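Oxalate biosynthetic component 1 (PDB 5IKY) probably makes oxalate in quorum sensing-dependent oxalogenesis, joining a serine hydrolase activity of the alpha/beta-hydrolase type with an additional lyase activity in one chain. Local coordinates at residues 61-66 and 155-160; 102-107 and 183-188; 128-133 and 489-494; 214-219 and 495-500. All blocks are in the same frame, centred on the assembly; numbering follows the deposited sequence.

Contact 1: 61-66 and 155-160; sequences VREYGY and RIHTYL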
loop_
_atom_site.group_PDB
_atom_site.type_symbol
_atom_site.label_atom_id
_atom_site.label_comp_id
_atom_site.label_asym_id
_atom_site.label_seq_id
_atom_site.Cartn_x
_atom_site.Cartn_y
_atom_site.Cartn_z
ATOM N N VAL A 61 21.828 -24.792 27.407
ATOM C CA VAL A 61 20.463 -24.737 26.892
ATOM C C VAL A 61 19.533 -23.934 27.803
ATOM O O VAL A 61 19.709 -23.896 29.023
ATOM C CB VAL A 61 19.881 -26.159 26.692
ATOM C CG1 VAL A 61 19.509 -26.790 28.025
ATOM C CG2 VAL A 61 18.678 -26.129 25.762
ATOM N N ARG A 62 18.559 -23.270 27.189
ATOM C CA ARG A 62 17.483 -22.608 27.913
ATOM C C ARG A 62 16.158 -23.181 27.432
ATOM O O ARG A 62 15.640 -22.775 26.391
ATOM C CB ARG A 62 17.525 -21.093 27.702
ATOM C CG ARG A 62 16.401 -20.330 28.393
ATOM C CD ARG A 62 16.577 -20.296 29.904
ATOM N NE ARG A 62 15.545 -19.492 30.555
ATOM C CZ ARG A 62 14.475 -19.996 31.162
ATOM N NH1 ARG A 62 14.298 -21.308 31.217
ATOM N NH2 ARG A 62 13.585 -19.186 31.723
ATOM N N GLU A 63 15.621 -24.139 28.181
ATOM C CA GLU A 63 14.415 -24.839 27.759
ATOM C C GLU A 63 13.286 -24.724 28.775
ATOM O O GLU A 63 13.526 -24.647 29.978
ATOM C CB GLU A 63 14.721 -26.315 27.498
ATOM C CG GLU A 63 15.249 -27.068 28.709
ATOM C CD GLU A 63 15.291 -28.567 28.484
ATOM O OE1 GLU A 63 14.509 -29.065 27.645
ATOM O OE2 GLU A 63 16.102 -29.248 29.146
ATOM N N TYR A 64 12.056 -24.716 28.270
ATOM C CA TYR A 64 10.863 -24.723 29.108
ATOM C C TYR A 64 9.623 -25.028 28.274
ATOM O O TYR A 64 9.352 -24.353 27.281
ATOM C CB TYR A 64 10.691 -23.382 29.830
ATOM C CG TYR A 64 9.507 -23.339 30.773
ATOM C CD1 TYR A 64 9.602 -23.854 32.058
ATOM C CD2 TYR A 64 8.297 -22.781 30.379
ATOM C CE1 TYR A 64 8.524 -23.817 32.928
ATOM C CE2 TYR A 64 7.215 -22.740 31.240
ATOM C CZ TYR A 64 7.334 -23.260 32.511
ATOM O OH TYR A 64 6.261 -23.220 33.370
ATOM N N GLY A 65 8.882 -26.056 28.677
ATOM C CA GLY A 65 7.595 -26.364 28.078
ATOM C C GLY A 65 7.593 -27.458 27.026
ATOM O O GLY A 65 6.575 -27.687 26.378
ATOM N N TYR A 66 8.714 -28.152 26.862
ATOM C CA TYR A 66 8.838 -29.126 25.778
ATOM C C TYR A 66 8.925 -30.578 26.245
ATOM O O TYR A 66 9.232 -31.468 25.450
ATOM C CB TYR A 66 10.061 -28.796 24.918
ATOM C CG TYR A 66 9.826 -27.652 23.966
ATOM C CD1 TYR A 66 9.240 -27.869 22.726
ATOM C CD2 TYR A 66 10.176 -26.355 24.307
ATOM C CE1 TYR A 66 9.017 -26.828 21.850
ATOM C CE2 TYR A 66 9.958 -25.305 23.436
ATOM C CZ TYR A 66 9.376 -25.547 22.209
ATOM O OH TYR A 66 9.155 -24.507 21.335
ATOM N N ARG A 155 6.934 -20.754 25.286
ATOM C CA ARG A 155 7.835 -21.897 25.335
ATOM C C ARG A 155 9.216 -21.420 24.922
ATOM O O ARG A 155 9.348 -20.371 24.292
ATOM C CB ARG A 155 7.374 -23.018 24.402
ATOM C CG ARG A 155 6.081 -23.709 24.787
ATOM C CD ARG A 155 5.690 -24.698 23.697
ATOM N NE ARG A 155 4.500 -25.470 24.034
ATOM C CZ ARG A 155 4.392 -26.783 23.857
ATOM N NH1 ARG A 155 3.269 -27.410 24.187
ATOM N NH2 ARG A 155 5.405 -27.468 23.347
ATOM N N ILE A 156 10.244 -22.182 25.271
ATOM C CA ILE A 156 11.583 -21.877 24.792
ATOM C C ILE A 156 12.435 -23.140 24.749
ATOM O O ILE A 156 12.262 -24.053 25.554
ATOM C CB ILE A 156 12.274 -20.794 25.660
ATOM C CG1 ILE A 156 13.498 -20.225 24.932
ATOM C CG2 ILE A 156 12.638 -21.337 27.035
ATOM C CD1 ILE A 156 14.080 -18.992 25.575
ATOM N N HIS A 157 13.333 -23.189 23.774
ATOM C CA HIS A 157 14.243 -24.308 23.605
ATOM C C HIS A 157 15.450 -23.843 22.802
ATOM O O HIS A 157 15.611 -24.198 21.636
ATOM C CB HIS A 157 13.544 -25.479 22.916
ATOM C CG HIS A 157 14.140 -26.812 23.242
ATOM N ND1 HIS A 157 15.301 -27.271 22.660
ATOM C CD2 HIS A 157 13.742 -27.778 24.103
ATOM C CE1 HIS A 157 15.586 -28.468 23.140
ATOM N NE2 HIS A 157 14.657 -28.799 24.017
ATOM N N THR A 158 16.289 -23.033 23.439
ATOM C CA THR A 158 17.444 -22.439 22.777
ATOM C C THR A 158 18.742 -23.070 23.265
ATOM O O THR A 158 19.000 -23.136 24.466
ATOM C CB THR A 158 17.494 -20.918 23.005
ATOM O OG1 THR A 158 16.408 -20.298 22.306
ATOM C CG2 THR A 158 18.800 -20.347 22.497
ATOM N N TYR A 159 19.557 -23.527 22.320
ATOM C CA TYR A 159 20.795 -24.227 22.641
ATOM C C TYR A 159 22.000 -23.559 21.986
ATOM O O TYR A 159 21.898 -23.003 20.895
ATOM C CB TYR A 159 20.693 -25.691 22.204
ATOM C CG TYR A 159 21.988 -26.472 22.282
ATOM C CD1 TYR A 159 22.833 -26.563 21.185
ATOM C CD2 TYR A 159 22.358 -27.128 23.448
ATOM C CE1 TYR A 159 24.012 -27.274 21.244
ATOM C CE2 TYR A 159 23.537 -27.844 23.519
ATOM C CZ TYR A 159 24.359 -27.912 22.413
ATOM O OH TYR A 159 25.533 -28.623 22.474
ATOM N N LEU A 160 23.140 -23.617 22.666
ATOM C CA LEU A 160 24.397 -23.142 22.102
ATOM C C LEU A 160 25.452 -24.236 22.203
ATOM O O LEU A 160 25.604 -24.867 23.248
ATOM C CB LEU A 160 24.872 -21.873 22.814
ATOM C CG LEU A 160 24.049 -20.609 22.559
ATOM C CD1 LEU A 160 24.578 -19.441 23.375
ATOM C CD2 LEU A 160 24.046 -20.271 21.084
#
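Strands 61-64 and 156-160 run antiparallel, their axes at 167°, with R62-T158 and Y64-I156 as hydrogen-bonded pairs and V61-Y159 and E63-H157 as non-hydrogen-bonded ones. The bonds R62 N to T158 O (2.8 Å) and T158 N to R62 O (3.0 Å) close the ring of the first pair. On the face bearing R62, Y64 and I156, the beta-branched isoleucine suits an extended strand: CG1 anti to the backbone N (chi1 -165°) carries CD1 across the R62 chain, 3.9 Å from its CG. The R62 guanidinium runs on to the carbonyl of P107. This pair forms one side of a three-stranded antiparallel sheet in the N-terminal domain, with strand 60-64 in the middle. On the other face E63 and H157 stand side by side, and the imidazole edge of H157 meets the face of Y66 in a T-shaped stack, centroids 5.2 Å apart. G65, whose positive phi (99°) suits glycine, turns the chain so that Y66 returns over the neighbouring strand, its CD2 3.3 Å from I156 O. R155 lays CD over the opposite face of this ring, 4.1 Å from Y66 CZ, while its NH2 bonds N243 and the Y66 hydroxyl bonds the L22 carbonyl.

Contact 2: 102-107 and 183-188; sequences RTQTSP and GWRMCG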
loop_
_atom_site.group_PDB
_atom_site.type_symbol
_atom_site.label_atom_id
_atom_site.label_comp_id
_atom_site.label_asym_id
_atom_site.label_seq_id
_atom_site.Cartn_x
_atom_site.Cartn_y
_atom_site.Cartn_z
ATOM N N ARG A 102 9.864 -35.876 33.566
ATOM C CA ARG A 102 10.778 -34.880 34.112
ATOM C C ARG A 102 10.237 -34.213 35.368
ATOM O O ARG A 102 9.178 -33.587 35.349
ATOM C CB ARG A 102 11.101 -33.810 33.070
ATOM C CG ARG A 102 12.482 -33.961 32.465
ATOM C CD ARG A 102 13.012 -32.636 31.963
ATOM N NE ARG A 102 14.326 -32.776 31.346
ATOM C CZ ARG A 102 15.006 -31.770 30.807
ATOM N NH1 ARG A 102 14.491 -30.548 30.807
ATOM N NH2 ARG A 102 16.196 -31.984 30.263
ATOM N N THR A 103 10.986 -34.353 36.455
ATOM C CA THR A 103 10.642 -33.723 37.721
ATOM C C THR A 103 11.504 -32.484 37.929
ATOM O O THR A 103 11.118 -31.551 38.634
ATOM C CB THR A 103 10.825 -34.691 38.891
ATOM O OG1 THR A 103 12.115 -35.308 38.794
ATOM C CG2 THR A 103 9.757 -35.769 38.848
ATOM N N GLN A 104 12.682 -32.492 37.312
ATOM C CA GLN A 104 13.519 -31.304 37.221
ATOM C C GLN A 104 12.858 -30.303 36.284
ATOM O O GLN A 104 12.384 -30.677 35.212
ATOM C CB GLN A 104 14.916 -31.665 36.716
ATOM C CG GLN A 104 15.706 -30.489 36.162
ATOM C CD GLN A 104 16.499 -30.856 34.924
ATOM O OE1 GLN A 104 16.254 -31.889 34.302
ATOM N NE2 GLN A 104 17.454 -30.011 34.559
ATOM N N THR A 105 12.819 -29.035 36.678
ATOM C CA THR A 105 12.197 -28.019 35.839
ATOM C C THR A 105 12.947 -26.689 35.921
ATOM O O THR A 105 13.404 -26.284 36.991
ATOM C CB THR A 105 10.714 -27.807 36.221
ATOM O OG1 THR A 105 10.015 -29.054 36.128
ATOM C CG2 THR A 105 10.050 -26.804 35.287
ATOM N N SER A 106 13.065 -26.026 34.775
ATOM C CA SER A 106 13.771 -24.755 34.652
ATOM C C SER A 106 12.873 -23.584 35.062
ATOM O O SER A 106 11.679 -23.778 35.296
ATOM C CB SER A 106 14.264 -24.578 33.211
ATOM O OG SER A 106 15.106 -25.649 32.823
ATOM N N PRO A 107 13.446 -22.370 35.173
ATOM C CA PRO A 107 12.600 -21.191 35.393
ATOM C C PRO A 107 11.559 -21.008 34.294
ATOM O O PRO A 107 11.852 -21.240 33.121
ATOM C CB PRO A 107 13.602 -20.035 35.381
ATOM C CG PRO A 107 14.863 -20.643 35.858
ATOM C CD PRO A 107 14.877 -22.046 35.315
ATOM N N GLY A 183 18.771 -19.177 34.092
ATOM C CA GLY A 183 18.089 -20.409 33.734
ATOM C C GLY A 183 18.781 -21.326 32.740
ATOM O O GLY A 183 18.348 -22.462 32.550
ATOM N N TRP A 184 19.840 -20.848 32.093
ATOM C CA TRP A 184 20.595 -21.690 31.167
ATOM C C TRP A 184 21.372 -22.744 31.948
ATOM O O TRP A 184 21.764 -22.510 33.091
ATOM C CB TRP A 184 21.555 -20.860 30.314
ATOM C CG TRP A 184 20.902 -19.856 29.409
ATOM C CD1 TRP A 184 20.165 -18.769 29.780
ATOM C CD2 TRP A 184 20.968 -19.823 27.977
ATOM N NE1 TRP A 184 19.752 -18.073 28.669
ATOM C CE2 TRP A 184 20.233 -18.700 27.549
ATOM C CE3 TRP A 184 21.569 -20.642 27.015
ATOM C CZ2 TRP A 184 20.083 -18.375 26.204
ATOM C CZ3 TRP A 184 21.421 -20.317 25.680
ATOM C CH2 TRP A 184 20.684 -19.194 25.286
ATOM N N ARG A 185 21.605 -23.899 31.333
ATOM C CA ARG A 185 22.325 -24.970 32.010
ATOM C C ARG A 185 23.072 -25.888 31.042
ATOM O O ARG A 185 22.752 -25.951 29.855
ATOM C CB ARG A 185 21.355 -25.783 32.871
ATOM C CG ARG A 185 20.363 -26.620 32.086
ATOM C CD ARG A 185 19.175 -26.994 32.957
ATOM N NE ARG A 185 19.531 -27.045 34.372
ATOM C CZ ARG A 185 18.646 -27.099 35.364
ATOM N NH1 ARG A 185 19.061 -27.145 36.623
ATOM N NH2 ARG A 185 17.347 -27.105 35.097
ATOM N N MET A 186 24.069 -26.597 31.568
ATOM C CA MET A 186 24.936 -27.457 30.766
ATOM C C MET A 186 24.216 -28.697 30.245
ATOM O O MET A 186 23.306 -29.218 30.891
ATOM C CB MET A 186 26.159 -27.880 31.584
ATOM C CG MET A 186 26.996 -26.721 32.098
ATOM S SD MET A 186 27.867 -25.849 30.781
ATOM C CE MET A 186 28.890 -27.165 30.128
ATOM N N CYS A 187 24.643 -29.171 29.078
ATOM C CA CYS A 187 24.045 -30.348 28.458
ATOM C C CYS A 187 25.081 -31.435 28.216
ATOM O O CYS A 187 26.285 -31.175 28.242
ATOM C CB CYS A 187 23.380 -29.985 27.128
ATOM S SG CYS A 187 22.550 -28.393 27.113
ATOM N N GLY A 188 24.605 -32.650 27.967
ATOM C CA GLY A 188 25.479 -33.735 27.566
ATOM C C GLY A 188 25.645 -33.747 26.060
ATOM O O GLY A 188 25.380 -32.748 25.389
#
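R185 brings its guanidinium up to S106 and Q104 of the loop 102-107. S106 OG lies 3.5 Å from R185 NH2, at the edge of the guanidinium and near its plane, while the side-chain amide of Q104 stands over one guanidinium face, the two planes 61° apart. The chains of Q104 and R185 come from opposite directions, and Q104 CG lies 3.9 Å from R185 NH2. A long, flexible arginine suits this place because it must span from a strand to a separate loop: its chain bends at chi3 (-27°), which swings the guanidinium round to the loop. Serine fits at its edge, where a small polar side chain lets the loop come close. R102 NH1 lies 6.2 Å from R185 NH2, and any mutual repulsion is probably eased by the salt bridge that R102 makes with E63. At the other end of the contact P107 sets its ring on the backbone of G183, CG 3.9 Å from G183 CA. G183, with phi 103°, has no side chain to hold the proline off. The loop follows strand 99-102. Strand 185-186 pairs with strand 60-64 through R185 and V61, and W184 packs behind it on T158 and L160 of strand 156-160 and on L179 of helix 176-181.

Contact 3: 128-133 and 489-494; sequences LVRQIV and GGVRKA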
loop_
_atom_site.group_PDB
_atom_site.type_symbol
_atom_site.label_atom_id
_atom_site.label_comp_id
_atom_site.label_asym_id
_atom_site.label_seq_id
_atom_site.Cartn_x
_atom_site.Cartn_y
_atom_site.Cartn_z
ATOM N N LEU A 128 32.573 -12.930 17.757
ATOM C CA LEU A 128 31.832 -13.822 18.639
ATOM C C LEU A 128 30.432 -13.280 18.912
ATOM O O LEU A 128 29.458 -14.031 18.921
ATOM C CB LEU A 128 32.583 -14.025 19.956
ATOM C CG LEU A 128 31.865 -14.874 21.009
ATOM C CD1 LEU A 128 31.768 -16.322 20.552
ATOM C CD2 LEU A 128 32.564 -14.776 22.357
ATOM N N VAL A 129 30.343 -11.971 19.130
ATOM C CA VAL A 129 29.067 -11.317 19.401
ATOM C C VAL A 129 28.087 -11.512 18.247
ATOM O O VAL A 129 26.917 -11.833 18.465
ATOM C CB VAL A 129 29.247 -9.808 19.661
ATOM C CG1 VAL A 129 27.901 -9.141 19.897
ATOM C CG2 VAL A 129 30.166 -9.581 20.851
ATOM N N ARG A 130 28.575 -11.328 17.023
ATOM C CA ARG A 130 27.751 -11.492 15.830
ATOM C C ARG A 130 27.156 -12.888 15.737
ATOM O O ARG A 130 25.955 -13.047 15.520
ATOM C CB ARG A 130 28.563 -11.207 14.567
ATOM C CG ARG A 130 29.048 -9.785 14.435
ATOM C CD ARG A 130 29.473 -9.509 13.008
ATOM N NE ARG A 130 29.860 -8.117 12.810
ATOM C CZ ARG A 130 31.111 -7.712 12.638
ATOM N NH1 ARG A 130 32.101 -8.597 12.638
ATOM N NH2 ARG A 130 31.373 -6.423 12.464
ATOM N N GLN A 131 28.007 -13.895 15.900
ATOM C CA GLN A 131 27.580 -15.283 15.792
ATOM C C GLN A 131 26.543 -15.624 16.855
ATOM O O GLN A 131 25.633 -16.415 16.613
ATOM C CB GLN A 131 28.785 -16.217 15.896
ATOM C CG GLN A 131 29.830 -15.976 14.818
ATOM C CD GLN A 131 31.057 -16.851 14.986
ATOM O OE1 GLN A 131 30.997 -17.915 15.602
ATOM N NE2 GLN A 131 32.182 -16.404 14.436
ATOM N N ILE A 132 26.682 -15.012 18.027
ATOM C CA ILE A 132 25.701 -15.172 19.092
ATOM C C ILE A 132 24.381 -14.524 18.691
ATOM O O ILE A 132 23.324 -15.155 18.751
ATOM C CB ILE A 132 26.199 -14.559 20.415
ATOM C CG1 ILE A 132 27.370 -15.373 20.968
ATOM C CG2 ILE A 132 25.071 -14.489 21.435
ATOM C CD1 ILE A 132 27.964 -14.800 22.236
ATOM N N VAL A 133 24.452 -13.263 18.277
ATOM C CA VAL A 133 23.275 -12.533 17.822
ATOM C C VAL A 133 22.611 -13.240 16.644
ATOM O O VAL A 133 21.387 -13.357 16.594
ATOM C CB VAL A 133 23.628 -11.084 17.418
ATOM C CG1 VAL A 133 22.436 -10.403 16.763
ATOM C CG2 VAL A 133 24.098 -10.293 18.633
ATOM N N GLY A 489 27.426 -5.868 16.937
ATOM C CA GLY A 489 27.874 -6.668 15.814
ATOM C C GLY A 489 27.393 -6.073 14.505
ATOM O O GLY A 489 27.981 -6.307 13.450
ATOM N N GLY A 490 26.310 -5.303 14.580
ATOM C CA GLY A 490 25.791 -4.580 13.433
ATOM C C GLY A 490 24.912 -5.387 12.495
ATOM O O GLY A 490 24.357 -4.845 11.538
ATOM N N VAL A 491 24.780 -6.682 12.766
ATOM C CA VAL A 491 24.002 -7.557 11.895
ATOM C C VAL A 491 23.072 -8.475 12.697
ATOM O O VAL A 491 23.391 -8.885 13.816
ATOM C CB VAL A 491 24.932 -8.401 10.991
ATOM C CG1 VAL A 491 25.728 -9.405 11.816
ATOM C CG2 VAL A 491 24.142 -9.101 9.899
ATOM N N ARG A 492 21.906 -8.770 12.127
ATOM C CA ARG A 492 20.940 -9.675 12.745
ATOM C C ARG A 492 20.119 -10.382 11.675
ATOM O O ARG A 492 20.216 -10.056 10.494
ATOM C CB ARG A 492 20.014 -8.913 13.690
ATOM C CG ARG A 492 19.256 -7.801 13.000
ATOM C CD ARG A 492 18.187 -7.192 13.891
ATOM N NE ARG A 492 17.548 -6.061 13.226
ATOM C CZ ARG A 492 16.549 -6.173 12.358
ATOM N NH1 ARG A 492 16.063 -7.370 12.051
ATOM N NH2 ARG A 492 16.035 -5.087 11.794
ATOM N N LYS A 493 19.312 -11.351 12.093
ATOM C CA LYS A 493 18.424 -12.050 11.173
ATOM C C LYS A 493 17.356 -11.094 10.656
ATOM O O LYS A 493 16.780 -10.323 11.426
ATOM C CB LYS A 493 17.767 -13.251 11.855
ATOM C CG LYS A 493 17.581 -14.460 10.958
ATOM C CD LYS A 493 18.923 -15.080 10.603
ATOM C CE LYS A 493 18.746 -16.386 9.849
ATOM N NZ LYS A 493 20.053 -17.022 9.530
ATOM N N ALA A 494 17.098 -11.141 9.353
ATOM C CA ALA A 494 16.089 -10.285 8.746
ATOM C C ALA A 494 14.690 -10.802 9.066
ATOM O O ALA A 494 14.397 -11.980 8.866
ATOM C CB ALA A 494 16.300 -10.198 7.240
#
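Helix 128-133 and strand 491-493 lie side by side with axes 8.0 Å apart and nearly parallel, crossing at -17°, and the chain comes closest at R130 and G489. The strand is the second of a beta-hairpin whose first strand is 481-483, so the contact packs a helix of the N-terminal domain against a hairpin that follows strand 471-474 of the parallel, TIM-barrel-like sheet. G489 suits its place twice over: its backbone takes a positive phi (107°), and with no side chain it lets R130 CG settle 3.6 Å from its CA. V133 points toward the hairpin and wedges CG1 against the strand, 3.4 Å from V491 O and beside R492 CB, a compact branched side chain that lets the helix lie close to the strand. V491 offers CG1 to the aliphatic part of R130, which it crosses at about a right angle, 3.9 Å from CD. R492 gives only its CB to the helix; its extended chain leads away to D484 and D499. The R130 chain runs straight from CG to NE, past the glycine, and this ends in the contact's one hydrogen bond: R130 NE donates to G489 O over 2.7 Å, the oxygen lying near the guanidinium plane and accepting on a lone pair.

Contact 4: 214-219 and 495-500; sequences REALRE and CGTGDQ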
loop_
_atom_site.group_PDB
_atom_site.type_symbol
_atom_site.label_atom_id
_atom_site.label_comp_id
_atom_site.label_asym_id
_atom_site.label_seq_id
_atom_site.Cartn_x
_atom_site.Cartn_y
_atom_site.Cartn_z
ATOM N N ARG A 214 3.431 -8.451 0.416
ATOM C CA ARG A 214 2.761 -7.228 0.844
ATOM C C ARG A 214 3.679 -6.347 1.692
ATOM O O ARG A 214 3.713 -5.125 1.523
ATOM C CB ARG A 214 1.489 -7.562 1.630
ATOM C CG ARG A 214 0.466 -8.382 0.854
ATOM C CD ARG A 214 -0.772 -7.577 0.514
ATOM N NE ARG A 214 -1.691 -7.456 1.641
ATOM C CZ ARG A 214 -2.398 -6.364 1.918
ATOM N NH1 ARG A 214 -2.287 -5.288 1.153
ATOM N NH2 ARG A 214 -3.215 -6.348 2.962
ATOM N N GLU A 215 4.422 -6.973 2.600
ATOM C CA GLU A 215 5.351 -6.250 3.464
ATOM C C GLU A 215 6.434 -5.564 2.642
ATOM O O GLU A 215 6.807 -4.424 2.909
ATOM C CB GLU A 215 5.990 -7.197 4.478
ATOM C CG GLU A 215 5.009 -7.861 5.427
ATOM C CD GLU A 215 5.633 -9.013 6.192
ATOM O OE1 GLU A 215 6.862 -9.212 6.072
ATOM O OE2 GLU A 215 4.895 -9.722 6.908
ATOM N N ALA A 216 6.931 -6.273 1.635
ATOM C CA ALA A 216 7.975 -5.752 0.769
ATOM C C ALA A 216 7.475 -4.568 -0.052
ATOM O O ALA A 216 8.185 -3.578 -0.229
ATOM C CB ALA A 216 8.491 -6.849 -0.144
ATOM N N LEU A 217 6.244 -4.675 -0.545
ATOM C CA LEU A 217 5.663 -3.640 -1.394
ATOM C C LEU A 217 5.397 -2.336 -0.638
ATOM O O LEU A 217 5.623 -1.249 -1.174
ATOM C CB LEU A 217 4.370 -4.152 -2.034
ATOM C CG LEU A 217 4.583 -5.200 -3.129
ATOM C CD1 LEU A 217 3.327 -6.028 -3.356
ATOM C CD2 LEU A 217 5.023 -4.529 -4.423
ATOM N N ARG A 218 4.926 -2.436 0.602
ATOM C CA ARG A 218 4.615 -1.232 1.368
ATOM C C ARG A 218 5.888 -0.541 1.852
ATOM O O ARG A 218 5.858 0.627 2.239
ATOM C CB ARG A 218 3.694 -1.550 2.551
ATOM C CG ARG A 218 4.308 -2.377 3.666
ATOM C CD ARG A 218 3.309 -2.530 4.811
ATOM N NE ARG A 218 3.853 -3.249 5.961
ATOM C CZ ARG A 218 3.400 -4.423 6.391
ATOM N NH1 ARG A 218 3.953 -5.003 7.447
ATOM N NH2 ARG A 218 2.393 -5.018 5.767
ATOM N N GLU A 219 7.006 -1.260 1.814
ATOM C CA GLU A 219 8.289 -0.674 2.187
ATOM C C GLU A 219 8.992 -0.025 0.997
ATOM O O GLU A 219 10.027 0.617 1.161
ATOM C CB GLU A 219 9.205 -1.724 2.819
ATOM C CG GLU A 219 8.775 -2.179 4.215
ATOM C CD GLU A 219 8.950 -1.104 5.282
ATOM O OE1 GLU A 219 9.495 -0.021 4.975
ATOM O OE2 GLU A 219 8.541 -1.348 6.438
ATOM N N CYS A 495 13.827 -9.916 9.553
ATOM C CA CYS A 495 12.472 -10.297 9.947
ATOM C C CYS A 495 11.541 -10.404 8.742
ATOM O O CYS A 495 10.327 -10.252 8.866
ATOM C CB CYS A 495 11.908 -9.290 10.957
ATOM S SG CYS A 495 12.813 -9.188 12.517
ATOM N N GLY A 496 12.117 -10.677 7.579
ATOM C CA GLY A 496 11.358 -10.752 6.348
ATOM C C GLY A 496 12.028 -9.907 5.286
ATOM O O GLY A 496 12.971 -9.169 5.579
ATOM N N THR A 497 11.546 -10.011 4.054
ATOM C CA THR A 497 12.108 -9.242 2.952
ATOM C C THR A 497 11.836 -7.752 3.142
ATOM O O THR A 497 12.682 -6.912 2.826
ATOM C CB THR A 497 11.547 -9.724 1.599
ATOM O OG1 THR A 497 12.064 -11.029 1.316
ATOM C CG2 THR A 497 11.948 -8.784 0.474
ATOM N N GLY A 498 10.662 -7.434 3.683
ATOM C CA GLY A 498 10.291 -6.057 3.952
ATOM C C GLY A 498 11.292 -5.367 4.859
ATOM O O GLY A 498 11.530 -4.165 4.743
ATOM N N ASP A 499 11.880 -6.141 5.765
ATOM C CA ASP A 499 12.928 -5.644 6.644
ATOM C C ASP A 499 14.117 -5.152 5.817
ATOM O O ASP A 499 14.658 -4.074 6.065
ATOM C CB ASP A 499 13.372 -6.742 7.613
ATOM C CG ASP A 499 14.051 -6.195 8.852
ATOM O OD1 ASP A 499 14.282 -4.969 8.923
ATOM O OD2 ASP A 499 14.371 -7.003 9.749
ATOM N N GLN A 500 14.504 -5.948 4.824
ATOM C CA GLN A 500 15.650 -5.632 3.979
ATOM C C GLN A 500 15.348 -4.520 2.977
ATOM O O GLN A 500 16.226 -3.722 2.647
ATOM C CB GLN A 500 16.119 -6.888 3.245
ATOM C CG GLN A 500 16.771 -7.917 4.153
ATOM C CD GLN A 500 16.836 -9.288 3.517
ATOM O OE1 GLN A 500 16.032 -9.614 2.646
ATOM N NE2 GLN A 500 17.795 -10.101 3.948
HETATM O O HOH W 1 8.676 -9.598 3.730
HETATM O O HOH W 2 9.260 -7.476 7.182
#
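E215 faces G498 from helix 206-218, its carbonyl O 4.0 Å from G498 CA, while its carboxylate reaches the start of helix 497-510 through water. Water 1 donates to E215 OE1 (3.0 Å) and accepts from G498 N (2.9 Å); water 2 donates to the same oxygen and, weakly, to C495 O. The next residue, A216, marks the closest approach of the backbones, its CA 3.9 Å from G498 CA. Such a short helix-to-helix distance calls for small residues, and here alanine meets glycine. The A216 methyl also touches the CG2 methyl of T497, and both residues rest on A9 of strand 4-9, so the two helices pack together on one strand of the parallel, TIM-barrel-like sheet. E219 is the last of the segment to touch. Its chi1 of -71° sets CG against G498 O at 3.4 Å, and the bend at chi2 turns the carboxylate toward its salt bridge with R505, further along the partner helix. Within 495-500, D499 turns back to accept from C495 N (3.0 Å), which ties down the loop before the helix. A carboxylate near the N-terminal end of a helix is well placed electrostatically, so the ionised form of E215 is probably favoured, while the buried N-H of G498 is satisfied by a water instead of by a side chain.

Contacts 1 and 2, centres 9 Å apart, belong to one small sheet: E63 OE2 meets R102 NH1 at 2.7 Å, and V61 N lies 2.9 Å from R185 O. Contact 3, its centre 20 Å from that of contact 1 with nearest atoms about 5 Å apart, joins the same N-terminal domain to the hairpin. Contacts 3 and 4 are continuous, because strand 491-493 leads into helix 497-510, and the salt bridge between R492 NH1 and D499 OD2 (2.9 Å) connects them. Contact 4 lies nearest the chain's centre; its T497 side chain is about 12 Å from the magnesium ion bound by H227 and E477.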